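Phosphotriesterase, putative (Deinococcus radiodurans, PDB 4J35) probably hydrolyses lactones as a two-metal enzyme of the phosphotriesterase family, here an engineered variant designed for organophosphate hydrolysis. Local coordinates at residues R258-H263 / V315-R320. The protein carries 7 engineered substitutions. Sequence-based numbering, arbitrary orientation.
Sequences RLLLSH and VGNPAR
Where the C-terminal helix 307-322 of this TIM-barrel-type hydrolase meets the barrel strand 259-261, Asn317 and Leu260 are the two largest contributors, and the axes of strand 259-261 and of segment 315-320 pass 8.5 Å apart at closest, crossing at -102°. Asn317 ND2 gives a hydrogen bond to Leu259 O over 2.9 Å, bent to 137° at the hydrogen; the carbonyl oxygen lies almost in the amide plane, yet the donor stands above the carbonyl's own plane. A second bond from ND2 to Ala256 O, with OD1 taken by Gln312, grips the buried amide at both ends and fixes which way round it sits. The Asn317 CG lies beside its backbone N (chi1 -62°), which carries the amide out toward the strand. Strand 259-261 runs parallel to its neighbour 223-226 in the barrel wall, and next to the polar link Leu260 makes the apolar part of the contact. Leu260 CG meets Asn317 CB at a slant, 4.0 Å away, while Leu260 CD2 reaches Pro318 CD at 4.1 Å, Leu260 and the proline ring lying alongside each other but pointing opposite ways. Farther along, Arg320 NH2 comes within 4.2 Å of Arg258 CD; the Arg320 guanidinium is held by NH2 to Ser223 OG and by NH1 to Ala198 O. Asn317 OD1 lies at its edge, in its plane, and these two carbonyl oxygens may offset the nearby like charge of Arg258.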
loop_
_atom_site.group_PDB
_atom_site.type_symbol
_atom_site.label_atom_id
_atom_site.label_comp_id
_atom_site.label_asym_id
_atom_site.label_seq_id
_atom_site.Cartn_x
_atom_site.Cartn_y
_atom_site.Cartn_z
ATOM N N ARG A 258 10.359 -3.179 -12.508
ATOM C CA ARG A 258 8.918 -3.203 -12.261
ATOM C C ARG A 258 8.481 -3.941 -10.985
ATOM O O ARG A 258 7.289 -4.182 -10.797
ATOM C CB ARG A 258 8.206 -3.833 -13.446
ATOM C CG ARG A 258 8.578 -3.149 -14.767
ATOM C CD ARG A 258 7.909 -1.797 -14.895
ATOM N NE ARG A 258 8.618 -0.912 -15.824
ATOM C CZ ARG A 258 8.386 -0.834 -17.134
ATOM N NH1 ARG A 258 7.445 -1.577 -17.708
ATOM N NH2 ARG A 258 9.097 0.003 -17.877
ATOM N N LEU A 259 9.448 -4.281 -10.114
ATOM C CA LEU A 259 9.149 -5.027 -8.891
ATOM C C LEU A 259 9.415 -4.171 -7.660
ATOM O O LEU A 259 10.459 -3.499 -7.586
ATOM C CB LEU A 259 10.040 -6.273 -8.781
ATOM C CG LEU A 259 9.985 -7.268 -9.951
ATOM C CD1 LEU A 259 11.131 -8.247 -9.839
ATOM C CD2 LEU A 259 8.631 -8.006 -10.001
ATOM N N LEU A 260 8.478 -4.195 -6.710
ATOM C CA LEU A 260 8.658 -3.476 -5.456
ATOM C C LEU A 260 8.391 -4.392 -4.268
ATOM O O LEU A 260 7.796 -5.447 -4.408
ATOM C CB LEU A 260 7.754 -2.246 -5.401
ATOM C CG LEU A 260 8.179 -1.156 -6.383
ATOM C CD1 LEU A 260 7.392 -1.282 -7.718
ATOM C CD2 LEU A 260 7.994 0.210 -5.760
ATOM N N LEU A 261 8.839 -3.958 -3.095
ATOM C CA LEU A 261 8.889 -4.830 -1.903
ATOM C C LEU A 261 8.358 -4.109 -0.665
ATOM O O LEU A 261 8.754 -2.993 -0.392
ATOM C CB LEU A 261 10.332 -5.251 -1.617
ATOM C CG LEU A 261 11.127 -5.926 -2.738
ATOM C CD1 LEU A 261 12.606 -6.063 -2.290
ATOM C CD2 LEU A 261 10.566 -7.284 -3.106
ATOM N N SER A 262 7.435 -4.736 0.064
ATOM C CA SER A 262 6.936 -4.144 1.321
ATOM C C SER A 262 6.361 -5.208 2.233
ATOM O O SER A 262 6.385 -6.388 1.879
ATOM C CB SER A 262 5.904 -3.075 1.063
ATOM O OG SER A 262 6.262 -1.904 1.741
ATOM N N HIS A 263 5.886 -4.781 3.414
ATOM C CA HIS A 263 5.349 -5.707 4.400
ATOM C C HIS A 263 3.835 -5.682 4.624
ATOM O O HIS A 263 3.285 -6.655 5.181
ATOM C CB HIS A 263 5.999 -5.454 5.790
ATOM C CG HIS A 263 7.478 -5.258 5.743
ATOM N ND1 HIS A 263 8.064 -4.032 5.513
ATOM C CD2 HIS A 263 8.491 -6.129 5.952
ATOM C CE1 HIS A 263 9.381 -4.157 5.599
ATOM N NE2 HIS A 263 9.660 -5.420 5.859
ATOM N N VAL A 315 14.817 1.817 -4.334
ATOM C CA VAL A 315 15.030 3.265 -4.456
ATOM C C VAL A 315 14.622 3.785 -5.862
ATOM O O VAL A 315 13.875 4.756 -5.957
ATOM C CB VAL A 315 16.522 3.648 -4.210
ATOM C CG1 VAL A 315 16.726 5.156 -4.334
ATOM C CG2 VAL A 315 17.003 3.153 -2.805
ATOM N N GLY A 316 15.136 3.133 -6.895
ATOM C CA GLY A 316 14.896 3.556 -8.273
ATOM C C GLY A 316 13.413 3.534 -8.605
ATOM O O GLY A 316 12.868 4.514 -9.099
ATOM N N ASN A 317 12.760 2.414 -8.339
ATOM C CA ASN A 317 11.344 2.285 -8.684
ATOM C C ASN A 317 10.435 3.241 -7.923
ATOM O O ASN A 317 9.578 3.889 -8.513
ATOM C CB ASN A 317 10.875 0.843 -8.555
ATOM C CG ASN A 317 11.599 -0.076 -9.491
ATOM O OD1 ASN A 317 12.282 0.377 -10.437
ATOM N ND2 ASN A 317 11.406 -1.375 -9.313
ATOM N N PRO A 318 10.578 3.325 -6.586
ATOM C CA PRO A 318 9.751 4.300 -5.879
ATOM C C PRO A 318 9.977 5.737 -6.348
ATOM O O PRO A 318 9.021 6.503 -6.321
ATOM C CB PRO A 318 10.209 4.156 -4.409
ATOM C CG PRO A 318 10.859 2.810 -4.346
ATOM C CD PRO A 318 11.380 2.489 -5.680
ATOM N N ALA A 319 11.199 6.111 -6.746
ATOM C CA ALA A 319 11.448 7.490 -7.171
ATOM C C ALA A 319 10.606 7.771 -8.416
ATOM O O ALA A 319 9.981 8.830 -8.569
ATOM C CB ALA A 319 12.920 7.685 -7.493
ATOM N N ARG A 320 10.570 6.779 -9.280
ATOM C CA ARG A 320 9.878 6.891 -10.560
ATOM C C ARG A 320 8.338 6.825 -10.353
ATOM O O ARG A 320 7.562 7.634 -10.858
ATOM C CB ARG A 320 10.385 5.754 -11.467
ATOM C CG ARG A 320 9.731 5.637 -12.845
ATOM C CD ARG A 320 8.619 4.591 -12.834
ATOM N NE ARG A 320 9.056 3.256 -12.398
ATOM C CZ ARG A 320 8.234 2.214 -12.271
ATOM N NH1 ARG A 320 6.950 2.372 -12.563
ATOM N NH2 ARG A 320 8.691 1.031 -11.850
#